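Local coordinates for protein CrRbcX-IIa (Chlamydomonas reinhardtii, PDB 5BS1) that probably acts as a dimeric, all-helical assembly chaperone of the RbcX family that assists the assembly of Rubisco, at residues Asn48-Ala51 with Tyr52-Met56; Ala92-Glu96 with Phe97-Lys101; Arg77-His80 with Ala81-Leu84; Ala83-Leu86 with Met87-Arg90. All blocks are in the same frame, centred on the assembly; numbering follows the deposited sequence.

Along the chain the four contacts follow in the order 1, 3, 4, 2, and each joins residues adjacent in sequence, so none encloses a long loop. Contact 1 is a stretch of helix 46-59. Contact 3 turns the corner between helices 69-78 and 80-96, and its centre lies about 10 Å from that of contact 1; the two meet where D54 OD2 is 2.8 Å from N79 ND2. Contact 4 begins on A83 and L84, where contact 3 ends, and carries helix 80-96 onward. Contact 2 is the bend into helix 99-121, its centre about 27 Å from that of contact 1. Contacts 2, 3 and 4 all touch the second subunit.

Contact 1: Asn48-Ala51 with Tyr52-Met56; sequences NQQA and YLDLM
Two successive turns of helix 46-59 meet here, with Q50 and D54 one turn apart forming an i to i+4 side-chain bridge. Q50 NE2 donates to D54 OD1 over 3.0 Å with an N-H...O angle of 146°, a moderately bent bond. The two flat groups are turned 43° against each other: the acceptor lies in the amide plane of Q50, whereas NE2 comes at OD1 from above the carboxylate plane. The bend at chi2 of Q50 (59°) turns the amide forward along the helix toward D54, and its OE1 end passes L53 CD1 at 4.0 Å, the two side chains crossing at about a right angle. Beneath the bridge the main-chain hydrogen bond from D54 N to Q50 O, at 2.9 Å, pairs the same two residues. On another side of the helix, Q49 O lies at the edge of the Y52 ring, near its plane. D54 also accepts a hydrogen bond at OD2 from N79 ND2, so its carboxylate is held from outside the helix as well. N48, Y52 and L55 rest on helix 13-38, while D54 and L55 touch L82 of helix 80-96.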
# COMPACT_ATOMS: atom_id res chain seq x y z
N ASN A 48 -15.72 25.00 -14.60
CA ASN A 48 -14.54 24.76 -13.79
C ASN A 48 -14.94 24.94 -12.32
O ASN A 48 -14.54 24.13 -11.47
CB ASN A 48 -13.52 25.79 -14.28
CG ASN A 48 -12.42 26.09 -13.31
OD1 ASN A 48 -12.00 25.24 -12.55
ND2 ASN A 48 -11.90 27.33 -13.37
N GLN A 49 -15.77 25.95 -12.04
CA GLN A 49 -16.26 26.14 -10.67
C GLN A 49 -17.11 24.95 -10.24
O GLN A 49 -16.99 24.51 -9.13
CB GLN A 49 -17.02 27.47 -10.49
CG GLN A 49 -16.07 28.64 -10.51
CD GLN A 49 -16.73 29.98 -10.23
OE1 GLN A 49 -17.96 30.13 -10.13
NE2 GLN A 49 -15.89 30.96 -10.02
N GLN A 50 -17.91 24.41 -11.13
CA GLN A 50 -18.75 23.27 -10.80
C GLN A 50 -17.90 22.02 -10.53
O GLN A 50 -18.19 21.27 -9.59
CB GLN A 50 -19.77 22.98 -11.89
CG GLN A 50 -20.82 21.97 -11.45
CD GLN A 50 -21.60 22.43 -10.23
OE1 GLN A 50 -22.21 23.50 -10.24
NE2 GLN A 50 -21.57 21.65 -9.17
N ALA A 51 -16.81 21.86 -11.29
CA ALA A 51 -15.90 20.73 -11.07
C ALA A 51 -15.26 20.86 -9.69
O ALA A 51 -15.14 19.87 -8.98
CB ALA A 51 -14.85 20.69 -12.17
N TYR A 52 -14.86 22.08 -9.31
CA TYR A 52 -14.32 22.33 -7.97
C TYR A 52 -15.36 21.96 -6.92
O TYR A 52 -15.05 21.28 -5.95
CB TYR A 52 -13.91 23.80 -7.83
CG TYR A 52 -13.61 24.21 -6.43
CD1 TYR A 52 -12.43 23.88 -5.82
CD2 TYR A 52 -14.56 24.93 -5.67
CE1 TYR A 52 -12.17 24.26 -4.51
CE2 TYR A 52 -14.30 25.32 -4.37
CZ TYR A 52 -13.10 24.99 -3.79
OH TYR A 52 -12.82 25.37 -2.48
N LEU A 53 -16.59 22.44 -7.08
CA LEU A 53 -17.63 22.18 -6.08
C LEU A 53 -17.86 20.69 -5.92
O LEU A 53 -17.93 20.19 -4.82
CB LEU A 53 -18.92 22.89 -6.44
CG LEU A 53 -18.94 24.42 -6.47
CD1 LEU A 53 -20.26 24.95 -7.01
CD2 LEU A 53 -18.67 24.99 -5.09
N ASP A 54 -17.91 19.98 -7.05
CA ASP A 54 -18.20 18.54 -7.03
C ASP A 54 -17.02 17.76 -6.43
O ASP A 54 -17.22 16.83 -5.66
CB ASP A 54 -18.48 18.03 -8.44
CG ASP A 54 -19.80 18.53 -9.02
OD1 ASP A 54 -20.69 18.95 -8.25
OD2 ASP A 54 -19.97 18.54 -10.26
N LEU A 55 -15.80 18.16 -6.76
CA LEU A 55 -14.63 17.46 -6.25
C LEU A 55 -14.53 17.63 -4.75
O LEU A 55 -14.24 16.66 -4.06
CB LEU A 55 -13.35 17.91 -6.95
CG LEU A 55 -12.09 17.10 -6.61
CD1 LEU A 55 -12.28 15.58 -6.78
CD2 LEU A 55 -10.93 17.56 -7.44
N MSE A 56 -14.85 18.84 -4.27
CA MSE A 56 -14.87 19.06 -2.82
C MSE A 56 -15.87 18.09 -2.18
O MSE A 56 -15.56 17.49 -1.15
CB MSE A 56 -15.22 20.52 -2.52
CG MSE A 56 -14.18 21.59 -2.83
SE MSE A 56 -12.66 21.63 -1.61
CE MSE A 56 -13.60 22.65 -0.19

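Contact 2: Ala92-Glu96 with Phe97-Lys101; sequences AYLDE and FEWGK
Y93 and F97 pack at the bend where helix 80-96 gives way to helix 99-121. The tight part is aromatic. F97 CD1 comes within 3.8 Å of Y93 CE1, and F97 CB lies over one face of the tyrosine ring. The ring planes are 58° apart with centroids separated by 5.9 Å, an oblique aromatic pair, while Y93 OH lies at the edge of the F97 ring. F97 CD2 in turn sits 3.6 Å above the W99 ring, over its centre. The indole edge is fixed by a nearly straight bond (168°) from W99 NE1 to L94 O at 2.9 Å; the acceptor lies close to the ring plane. With CG beside the backbone N (chi1 -65°), W99 swings back toward the preceding helix to reach that carbonyl. F25 packs against both Y93 and F97.

The looser side is polar and exposed: D95, E96 and E98 lie there. A water donates to F97 O at 2.8 Å and weakly to D95 O, and K101 NZ forms a salt bridge with E98 OE1 at 2.7 Å. Across the dimer, W99 O accepts from W99 NE1 of the second subunit, which places the bend at the subunit interface. The indole N-H thus bonds the L94 carbonyl, joining both sides of the bend, while K101 NZ joins E98 to D6 of the second subunit.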
# COMPACT_ATOMS: atom_id res chain seq x y z
N ALA A 92 -1.81 8.95 -15.95
CA ALA A 92 -0.53 9.60 -16.16
C ALA A 92 0.41 9.35 -14.99
O ALA A 92 1.61 9.17 -15.17
CB ALA A 92 -0.70 11.09 -16.39
N TYR A 93 -0.16 9.27 -13.79
CA TYR A 93 0.63 9.14 -12.56
C TYR A 93 1.37 7.81 -12.53
O TYR A 93 2.41 7.71 -11.89
CB TYR A 93 -0.23 9.34 -11.29
CG TYR A 93 0.60 9.44 -10.06
CD1 TYR A 93 0.55 8.46 -9.09
CD2 TYR A 93 1.47 10.50 -9.89
CE1 TYR A 93 1.30 8.55 -7.94
CE2 TYR A 93 2.26 10.59 -8.76
CZ TYR A 93 2.19 9.61 -7.80
OH TYR A 93 3.02 9.68 -6.69
N LEU A 94 0.88 6.81 -13.25
CA LEU A 94 1.57 5.53 -13.34
C LEU A 94 3.01 5.67 -13.78
O LEU A 94 3.87 4.89 -13.35
CB LEU A 94 0.86 4.58 -14.30
CG LEU A 94 -0.57 4.20 -13.93
CD1 LEU A 94 -1.24 3.46 -15.07
CD2 LEU A 94 -0.54 3.39 -12.64
N ASP A 95 3.27 6.62 -14.67
CA ASP A 95 4.61 6.80 -15.20
C ASP A 95 5.43 7.84 -14.41
O ASP A 95 6.63 7.90 -14.60
CB ASP A 95 4.53 7.18 -16.65
CG ASP A 95 4.01 6.05 -17.51
OD1 ASP A 95 4.19 4.88 -17.16
OD2 ASP A 95 3.43 6.38 -18.55
N GLU A 96 4.78 8.58 -13.52
CA GLU A 96 5.45 9.55 -12.62
C GLU A 96 5.93 8.87 -11.35
O GLU A 96 6.99 9.20 -10.80
CB GLU A 96 4.47 10.67 -12.26
CG GLU A 96 3.97 11.43 -13.48
CD GLU A 96 2.74 12.26 -13.19
OE1 GLU A 96 2.64 12.83 -12.07
OE2 GLU A 96 1.86 12.33 -14.08
N PHE A 97 5.15 7.91 -10.87
CA PHE A 97 5.41 7.25 -9.59
C PHE A 97 6.76 6.54 -9.65
O PHE A 97 7.08 5.85 -10.62
CB PHE A 97 4.30 6.25 -9.29
CG PHE A 97 4.37 5.58 -7.95
CD1 PHE A 97 4.08 6.28 -6.78
CD2 PHE A 97 4.66 4.23 -7.83
CE1 PHE A 97 4.09 5.66 -5.56
CE2 PHE A 97 4.68 3.62 -6.62
CZ PHE A 97 4.42 4.33 -5.46
N GLU A 98 7.54 6.73 -8.61
CA GLU A 98 8.91 6.18 -8.58
C GLU A 98 8.88 4.75 -8.01
O GLU A 98 9.12 4.52 -6.84
CB GLU A 98 9.83 7.11 -7.81
CG GLU A 98 9.94 8.44 -8.54
CD GLU A 98 10.74 9.50 -7.80
OE1 GLU A 98 11.73 9.14 -7.20
OE2 GLU A 98 10.40 10.70 -7.90
N TRP A 99 8.59 3.81 -8.88
CA TRP A 99 8.39 2.41 -8.52
C TRP A 99 9.61 1.81 -7.86
O TRP A 99 9.49 1.16 -6.83
CB TRP A 99 8.06 1.58 -9.78
CG TRP A 99 6.76 1.97 -10.39
CD1 TRP A 99 6.57 2.86 -11.43
CD2 TRP A 99 5.46 1.50 -10.03
NE1 TRP A 99 5.23 2.98 -11.69
CE2 TRP A 99 4.53 2.14 -10.88
CE3 TRP A 99 5.00 0.60 -9.08
CZ2 TRP A 99 3.17 1.91 -10.78
CZ3 TRP A 99 3.62 0.37 -8.98
CH2 TRP A 99 2.74 1.02 -9.83
N GLY A 100 10.76 1.99 -8.50
CA GLY A 100 11.96 1.37 -7.97
C GLY A 100 12.32 1.90 -6.60
O GLY A 100 12.66 1.12 -5.71
N LYS A 101 12.22 3.21 -6.43
CA LYS A 101 12.52 3.85 -5.16
C LYS A 101 11.62 3.32 -4.04
O LYS A 101 12.07 3.08 -2.92
CB LYS A 101 12.37 5.38 -5.30
CG LYS A 101 12.55 6.16 -4.04
CD LYS A 101 12.36 7.65 -4.30
CE LYS A 101 13.55 8.27 -4.97
NZ LYS A 101 13.33 9.75 -5.05
O HOH W 1 7.56 5.44 -13.30

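Contact 3: Arg77-His80 with Ala81-Leu84; sequences RKNH and ALAL
N79 and H80 carry this corner, where helix 69-78 ends and the chain starts helix 80-96. N79 is the first residue to leave helical geometry, and its CB points toward the following turn. OD1 accepts from L82 N at 3.0 Å, a capping bond in which the donor stands above the amide plane, 53° out of it, instead of on a lone pair. The same oxygen takes a 2.7 Å bond from a water that also accepts from A81 N, so the water links the cap oxygen to the A81 N-H in the first turn. N79 CG touches L82 CB at 3.5 Å, and ND2 donates to D54 OD2 of helix 46-59. N79 O meanwhile receives A83 N at 3.0 Å. H80 follows with CG anti to the backbone N (chi1 179°), which turns a face of its imidazole to L84. There L84 CG is 4.1 Å from the ring centroid and 25° off the normal, a CH-pi contact over one face; CD1 comes to 3.5 Å from H80 CE1. H80 and L84 also pack on A121 and M118 of the second subunit. A side-chain acceptor before the first helical turn, bonding to the N-H three residues on, defines an asparagine N-cap.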
# COMPACT_ATOMS: atom_id res chain seq x y z
N ARG A 77 -21.00 9.89 -12.73
CA ARG A 77 -22.47 10.10 -12.77
C ARG A 77 -22.84 11.53 -12.51
O ARG A 77 -23.83 12.02 -13.04
CB ARG A 77 -23.20 9.21 -11.77
CG ARG A 77 -23.53 7.86 -12.36
CD ARG A 77 -24.43 7.03 -11.50
NE ARG A 77 -23.59 6.11 -10.76
CZ ARG A 77 -23.23 6.16 -9.48
NH1 ARG A 77 -22.44 5.20 -9.04
NH2 ARG A 77 -23.64 7.12 -8.66
N LYS A 78 -22.06 12.22 -11.69
CA LYS A 78 -22.34 13.61 -11.33
C LYS A 78 -21.71 14.61 -12.28
O LYS A 78 -22.28 15.66 -12.57
CB LYS A 78 -21.82 13.88 -9.91
CG LYS A 78 -22.03 15.30 -9.41
CD LYS A 78 -23.52 15.60 -9.31
CE LYS A 78 -23.84 17.04 -8.96
NZ LYS A 78 -23.53 17.32 -7.54
N ASN A 79 -20.50 14.31 -12.74
CA ASN A 79 -19.71 15.26 -13.48
C ASN A 79 -18.73 14.51 -14.36
O ASN A 79 -17.62 14.17 -13.96
CB ASN A 79 -18.95 16.21 -12.53
CG ASN A 79 -18.36 17.39 -13.25
OD1 ASN A 79 -17.89 17.29 -14.39
ND2 ASN A 79 -18.38 18.55 -12.60
N HIS A 80 -19.17 14.24 -15.58
CA HIS A 80 -18.39 13.45 -16.52
C HIS A 80 -17.05 14.10 -16.85
O HIS A 80 -16.02 13.41 -16.93
CB HIS A 80 -19.24 13.26 -17.77
CG HIS A 80 -18.59 12.48 -18.86
ND1 HIS A 80 -18.02 13.07 -19.97
CD2 HIS A 80 -18.46 11.14 -19.04
CE1 HIS A 80 -17.53 12.13 -20.75
NE2 HIS A 80 -17.79 10.95 -20.22
N ALA A 81 -17.02 15.41 -17.06
CA ALA A 81 -15.78 16.10 -17.42
C ALA A 81 -14.75 15.95 -16.29
O ALA A 81 -13.56 15.76 -16.54
CB ALA A 81 -16.04 17.54 -17.69
N LEU A 82 -15.23 16.08 -15.06
CA LEU A 82 -14.33 15.95 -13.89
C LEU A 82 -13.78 14.51 -13.84
O LEU A 82 -12.58 14.32 -13.60
CB LEU A 82 -15.08 16.29 -12.63
CG LEU A 82 -14.41 15.99 -11.28
CD1 LEU A 82 -13.11 16.77 -11.18
CD2 LEU A 82 -15.37 16.29 -10.13
N ALA A 83 -14.65 13.51 -14.02
CA ALA A 83 -14.20 12.12 -14.03
C ALA A 83 -13.17 11.86 -15.11
O ALA A 83 -12.14 11.22 -14.83
CB ALA A 83 -15.36 11.16 -14.18
N LEU A 84 -13.37 12.40 -16.32
CA LEU A 84 -12.36 12.24 -17.38
C LEU A 84 -11.02 12.79 -16.96
O LEU A 84 -9.98 12.19 -17.21
CB LEU A 84 -12.79 12.88 -18.68
CG LEU A 84 -13.97 12.27 -19.44
CD1 LEU A 84 -14.17 13.04 -20.73
CD2 LEU A 84 -13.81 10.80 -19.72
O HOH W 2 -19.14 17.52 -16.72

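Contact 4: Ala83-Leu86 with Met87-Arg90; sequences ALRL and MEVR
M87 and R85 have the largest buried areas in this part of helix 80-96, followed by L86. The selenomethionine M87 folds back along the helix: the bend at chi3 (-79°) returns its terminal methyl CE to the preceding turn, 3.8 Å from A83 CB and 4.1 Å from L84 CD2. CE lies closer still, 3.1 Å, to A83 O, the carbonyl that also accepts from M87 N at 2.8 Å, so M87 meets the A83 turn through backbone and side chain alike. The M87 side chain also packs on M118 of the second subunit.

R85 bends at chi2 (63°) and lies along the helix over two partners. NH1 donates to E88 OE1 at 2.9 Å in a salt bridge; the guanidinium and carboxylate planes are nearly perpendicular (88°), with the acceptor in the guanidinium plane but NH1 well above that of the carboxylate. V89 CG2 sits 3.5 Å above the guanidinium, over its centre, giving one face an apolar neighbour, and NH2 has a further partner in Q36 OE1 of helix 13-38.

L86 meets the next turn chiefly through its backbone, with R90 N bonding L86 O at 3.0 Å, while its side chain packs on W71, M72 and V33. R90 itself reaches away to D69 and to N114 of the second subunit. The i to i+3 salt bridge and i to i+4 backbone bonds are characteristic of an alpha helix, here packed between helices 13-38 and 69-78.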
# COMPACT_ATOMS: atom_id res chain seq x y z
N ALA A 83 -14.65 13.51 -14.02
CA ALA A 83 -14.20 12.12 -14.03
C ALA A 83 -13.17 11.86 -15.11
O ALA A 83 -12.14 11.22 -14.83
CB ALA A 83 -15.36 11.16 -14.18
N LEU A 84 -13.37 12.40 -16.32
CA LEU A 84 -12.36 12.24 -17.38
C LEU A 84 -11.02 12.79 -16.96
O LEU A 84 -9.98 12.19 -17.21
CB LEU A 84 -12.79 12.88 -18.68
CG LEU A 84 -13.97 12.27 -19.44
CD1 LEU A 84 -14.17 13.04 -20.73
CD2 LEU A 84 -13.81 10.80 -19.72
N ARG A 85 -11.01 13.96 -16.32
CA ARG A 85 -9.78 14.56 -15.88
C ARG A 85 -9.08 13.73 -14.78
O ARG A 85 -7.87 13.53 -14.84
CB ARG A 85 -10.02 15.98 -15.38
CG ARG A 85 -8.77 16.68 -14.88
CD ARG A 85 -7.73 16.87 -15.96
NE ARG A 85 -6.56 17.58 -15.43
CZ ARG A 85 -5.32 17.42 -15.87
NH1 ARG A 85 -5.07 16.62 -16.90
NH2 ARG A 85 -4.32 18.07 -15.29
N LEU A 86 -9.85 13.26 -13.82
CA LEU A 86 -9.30 12.45 -12.72
C LEU A 86 -8.72 11.15 -13.30
O LEU A 86 -7.68 10.71 -12.85
CB LEU A 86 -10.37 12.14 -11.70
CG LEU A 86 -10.84 13.32 -10.85
CD1 LEU A 86 -12.15 12.98 -10.15
CD2 LEU A 86 -9.76 13.72 -9.85
N MSE A 87 -9.43 10.56 -14.26
CA MSE A 87 -8.96 9.33 -14.94
C MSE A 87 -7.66 9.56 -15.66
O MSE A 87 -6.75 8.75 -15.57
CB MSE A 87 -10.03 8.81 -15.89
CG MSE A 87 -11.03 8.07 -15.05
SE MSE A 87 -12.39 7.02 -16.02
CE MSE A 87 -13.26 8.72 -16.27
N GLU A 88 -7.56 10.67 -16.39
CA GLU A 88 -6.35 11.03 -17.13
C GLU A 88 -5.17 11.14 -16.15
O GLU A 88 -4.08 10.65 -16.42
CB GLU A 88 -6.60 12.35 -17.89
CG GLU A 88 -5.40 13.03 -18.54
CD GLU A 88 -5.81 14.29 -19.33
OE1 GLU A 88 -6.63 15.12 -18.86
OE2 GLU A 88 -5.30 14.46 -20.46
N VAL A 89 -5.39 11.88 -15.07
CA VAL A 89 -4.31 12.17 -14.12
C VAL A 89 -3.84 10.88 -13.43
O VAL A 89 -2.64 10.66 -13.26
CB VAL A 89 -4.72 13.29 -13.14
CG1 VAL A 89 -3.70 13.46 -12.03
CG2 VAL A 89 -4.90 14.60 -13.89
N ARG A 90 -4.76 10.04 -12.99
CA ARG A 90 -4.35 8.82 -12.29
C ARG A 90 -3.63 7.85 -13.22
O ARG A 90 -2.74 7.12 -12.77
CB ARG A 90 -5.51 8.14 -11.54
CG ARG A 90 -6.46 7.34 -12.41
CD ARG A 90 -7.57 6.74 -11.58
NE ARG A 90 -8.48 5.95 -12.39
CZ ARG A 90 -9.40 5.11 -11.90
NH1 ARG A 90 -9.55 4.94 -10.61
NH2 ARG A 90 -10.21 4.44 -12.73